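PDB 2Z8L: exotoxin 3 from Staphylococcus aureus, which binds the glycan sialyl Lewis X as a superantigen-like toxin, built from an OB-fold domain and a beta-grasp domain. Local coordinates for residues T99-G104 with Y135-S140. Numbering follows the deposited sequence.
Unlike the reference sequence in segment 135-140: Val139 (reference Ile). With PO4 (phosphate ion), chain C.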
ATOM      1  N   THR A  99       5.468  -7.863   3.637  1.00 12.19           N
ATOM      2  CA  THR A  99       6.109  -8.495   2.485  1.00 12.66           C
ATOM      3  C   THR A  99       7.424  -9.124   2.952  1.00 13.54           C
ATOM      4  O   THR A  99       7.922  -8.841   4.070  1.00 12.65           O
ATOM      5  CB  THR A  99       6.392  -7.470   1.411  1.00 13.15           C
ATOM      6  OG1 THR A  99       7.253  -6.457   1.926  1.00 13.28           O
ATOM      7  CG2 THR A  99       5.089  -6.857   0.878  1.00 12.47           C
ATOM      8  N   LYS A 100       7.951 -10.023   2.149  1.00 13.94           N
ATOM      9  CA  LYS A 100       9.319 -10.530   2.392  1.00 16.93           C
ATOM     10  C   LYS A 100      10.315  -9.466   1.989  1.00 15.57           C
ATOM     11  O   LYS A 100      10.087  -8.755   1.009  1.00 17.06           O
ATOM     12  CB  LYS A 100       9.526 -11.747   1.523  1.00 18.33           C
ATOM     13  CG  LYS A 100       8.430 -12.797   1.746  1.00 23.41           C
ATOM     14  CD  LYS A 100       8.717 -14.112   1.058  1.00 25.91           C
ATOM     15  CE  LYS A 100       7.960 -15.231   1.756  1.00 29.70           C
ATOM     16  NZ  LYS A 100       6.483 -14.924   1.919  1.00 34.49           N
ATOM     17  N   LYS A 101      11.408  -9.344   2.737  1.00 16.15           N
ATOM     18  CA  LYS A 101      12.437  -8.398   2.379  1.00 16.65           C
ATOM     19  C   LYS A 101      13.096  -8.854   1.059  1.00 15.52           C
ATOM     20  O   LYS A 101      12.995 -10.020   0.618  1.00 15.68           O
ATOM     21  CB  LYS A 101      13.462  -8.238   3.499  1.00 17.55           C
ATOM     22  CG  LYS A 101      14.320  -9.456   3.649  1.00 20.00           C
ATOM     23  CD  LYS A 101      15.280  -9.282   4.799  1.00 22.01           C
ATOM     24  CE  LYS A 101      16.187 -10.439   4.816  1.00 26.05           C
ATOM     25  NZ  LYS A 101      16.912 -10.496   6.106  1.00 32.12           N
ATOM     26  N   ASN A 102      13.775  -7.919   0.419  1.00 14.87           N
ATOM     27  CA  ASN A 102      14.465  -8.249  -0.821  1.00 14.46           C
ATOM     28  C   ASN A 102      15.523  -9.342  -0.631  1.00 14.66           C
ATOM     29  O   ASN A 102      16.269  -9.327   0.330  1.00 16.65           O
ATOM     30  CB  ASN A 102      15.166  -7.005  -1.367  1.00 13.01           C
ATOM     31  CG  ASN A 102      14.213  -6.004  -1.985  1.00 14.13           C
ATOM     32  OD1 ASN A 102      13.073  -6.320  -2.305  1.00 14.14           O
ATOM     33  ND2 ASN A 102      14.734  -4.815  -2.249  1.00 13.79           N
ATOM     34  N   GLN A 103      15.580 -10.267  -1.564  1.00 15.51           N
ATOM     35  CA  GLN A 103      16.644 -11.259  -1.600  1.00 16.73           C
ATOM     36  C   GLN A 103      17.862 -10.664  -2.303  1.00 16.27           C
ATOM     37  O   GLN A 103      18.971 -11.068  -1.979  1.00 19.69           O
ATOM     38  CB  GLN A 103      16.151 -12.521  -2.305  1.00 17.89           C
ATOM     39  CG  GLN A 103      17.145 -13.653  -2.321  1.00 19.64           C
ATOM     40  CD  GLN A 103      16.580 -15.047  -2.609  1.00 24.17           C
ATOM     41  OE1 GLN A 103      15.384 -15.322  -2.377  1.00 32.18           O
ATOM     42  NE2 GLN A 103      17.463 -15.964  -3.102  1.00 27.70           N
ATOM     43  N   GLY A 104      17.659  -9.781  -3.284  1.00 14.61           N
ATOM     44  CA  GLY A 104      18.706  -9.051  -3.893  1.00 14.32           C
ATOM     45  C   GLY A 104      19.134  -7.844  -3.096  1.00 14.80           C
ATOM     46  O   GLY A 104      18.488  -7.436  -2.119  1.00 14.97           O
ATOM     47  N   TYR A 135      11.255  -0.070  -5.482  1.00 11.50           N
ATOM     48  CA  TYR A 135      12.485  -0.553  -4.846  1.00 12.20           C
ATOM     49  C   TYR A 135      12.384  -1.956  -4.296  1.00 12.11           C
ATOM     50  O   TYR A 135      13.408  -2.484  -3.834  1.00 14.19           O
ATOM     51  CB  TYR A 135      12.915   0.419  -3.722  1.00 14.24           C
ATOM     52  CG  TYR A 135      13.213   1.808  -4.240  1.00 13.08           C
ATOM     53  CD1 TYR A 135      14.503   2.200  -4.529  1.00 16.84           C
ATOM     54  CD2 TYR A 135      12.200   2.732  -4.417  1.00 19.54           C
ATOM     55  CE1 TYR A 135      14.780   3.471  -5.007  1.00 17.62           C
ATOM     56  CE2 TYR A 135      12.487   3.994  -4.881  1.00 16.42           C
ATOM     57  CZ  TYR A 135      13.765   4.342  -5.180  1.00 18.19           C
ATOM     58  OH  TYR A 135      14.115   5.608  -5.647  1.00 21.55           O
ATOM     59  N   LYS A 136      11.214  -2.565  -4.370  1.00 12.50           N
ATOM     60  CA  LYS A 136      10.980  -3.838  -3.739  1.00 12.89           C
ATOM     61  C   LYS A 136      10.596  -4.932  -4.709  1.00 12.00           C
ATOM     62  O   LYS A 136       9.769  -4.724  -5.562  1.00 12.06           O
ATOM     63  CB  LYS A 136       9.922  -3.690  -2.599  1.00 14.43           C
ATOM     64  CG  LYS A 136      10.554  -3.013  -1.380  1.00 18.08           C
ATOM     65  CD  LYS A 136       9.576  -2.721  -0.240  1.00 18.29           C
ATOM     66  CE  LYS A 136       8.656  -3.932   0.129  1.00 19.89           C
ATOM     67  NZ  LYS A 136       9.294  -5.275   0.505  1.00 17.95           N
ATOM     68  N   GLU A 137      11.124  -6.129  -4.464  1.00 10.54           N
ATOM     69  CA  GLU A 137      10.761  -7.305  -5.215  1.00 11.43           C
ATOM     70  C   GLU A 137       9.338  -7.697  -4.971  1.00 12.64           C
ATOM     71  O   GLU A 137       8.687  -8.160  -5.891  1.00 13.88           O
ATOM     72  CB  GLU A 137      11.659  -8.490  -4.837  1.00 11.65           C
ATOM     73  CG  GLU A 137      13.083  -8.284  -5.217  1.00 10.72           C
ATOM     74  CD  GLU A 137      14.050  -9.206  -4.456  1.00 10.75           C
ATOM     75  OE1 GLU A 137      13.583 -10.086  -3.682  1.00 12.50           O
ATOM     76  OE2 GLU A 137      15.247  -8.980  -4.607  1.00 11.90           O
ATOM     77  N   GLU A 138       8.899  -7.596  -3.730  1.00 12.43           N
ATOM     78  CA  GLU A 138       7.507  -7.940  -3.322  1.00 14.53           C
ATOM     79  C   GLU A 138       6.914  -6.656  -2.772  1.00 14.57           C
ATOM     80  O   GLU A 138       7.438  -6.091  -1.839  1.00 14.75           O
ATOM     81  CB  GLU A 138       7.548  -9.010  -2.230  1.00 16.06           C
ATOM     82  CG  GLU A 138       6.336  -9.846  -2.202  1.00 23.54           C
ATOM     83  CD  GLU A 138       6.515 -11.034  -1.283  1.00 24.80           C
ATOM     84  OE1 GLU A 138       7.210 -12.021  -1.724  1.00 38.46           O
ATOM     85  OE2 GLU A 138       6.031 -10.948  -0.104  1.00 32.45           O
ATOM     86  N   VAL A 139       5.829  -6.192  -3.370  1.00 12.50           N
ATOM     87  CA  VAL A 139       5.229  -4.958  -2.986  1.00 12.95           C
ATOM     88  C   VAL A 139       3.732  -5.216  -2.627  1.00 13.11           C
ATOM     89  O   VAL A 139       3.010  -5.902  -3.360  1.00 13.30           O
ATOM     90  CB  VAL A 139       5.287  -3.876  -4.081  1.00 15.47           C
ATOM     91  CG1 VAL A 139       4.876  -2.544  -3.387  1.00 19.57           C
ATOM     92  CG2 VAL A 139       6.649  -3.755  -4.795  1.00 19.52           C
ATOM     93  N   SER A 140       3.287  -4.651  -1.486  1.00 12.28           N
ATOM     94  CA  SER A 140       1.865  -4.812  -1.109  1.00 12.62           C
ATOM     95  C   SER A 140       0.996  -3.840  -1.920  1.00 11.72           C
ATOM     96  O   SER A 140       1.416  -2.684  -2.189  1.00 11.73           O
ATOM     97  CB  SER A 140       1.645  -4.581   0.410  1.00 13.44           C
ATOM     98  OG  SER A 140       1.838  -3.254   0.814  1.00 12.82           O
TER
HETATM   99  P   PO4 C 605      14.623  -4.502   2.123  1.00 60.46           P
HETATM  100  O1  PO4 C 605      14.335  -4.577   3.633  1.00 59.27           O
HETATM  101  O2  PO4 C 605      16.003  -5.101   1.881  1.00 59.15           O
HETATM  102  O3  PO4 C 605      14.639  -3.058   1.661  1.00 60.67           O
HETATM  103  O4  PO4 C 605      13.609  -5.279   1.316  1.00 51.77           O
HETATM  104  O   HOH W   1      10.708  -7.199  -1.245  1.00 26.17           O
HETATM  105  O   HOH W   2      11.502 -10.654  -1.903  1.00 37.93           O
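At the interface of the OB-fold and beta-grasp domains, Asn102 and Glu137 hold the linker that leaves strand 92-100 against the loop leading into strand 138-140. The Asn102 amide works with both ends. Asn102 OD1 accepts Glu137 N at 2.9 Å, with the donor tilted 26° from the carbonyl plane. Asn102 ND2 gives a nearly straight bond to Tyr135 O at 3.1 Å, in the amide plane. Asn102 N donates to O4 of a phosphate ion, probably from the crystallisation liquor.

The Glu137 carboxylate answers in the other direction. Glu137 OE1 receives Gln103 N at 2.9 Å, and Glu137 OE2 receives Gly104 N through its syn lone pair, also at 2.9 Å. Tyr106 OH is a further partner of OE2. Two successive backbone N-H groups thus fix the turn of the carboxylate.

Further along, Lys136 curls back through bends at chi3 (47°) and chi4 (56°). This brings Lys136 NZ to Thr99 OG1 at 2.8 Å, while Asp78 of the OB domain forms a salt bridge with the same amine. Glu138 OE2 accepts Lys100 N from above the carboxylate plane. One water joins Lys100 O, Asn102 OD1, Lys136 NZ and Glu138 N in the middle of the contact.

Mostly side-chain-to-backbone bonds here join the two domains of the staphylococcal/streptococcal toxin fold, an OB fold followed by a beta-grasp.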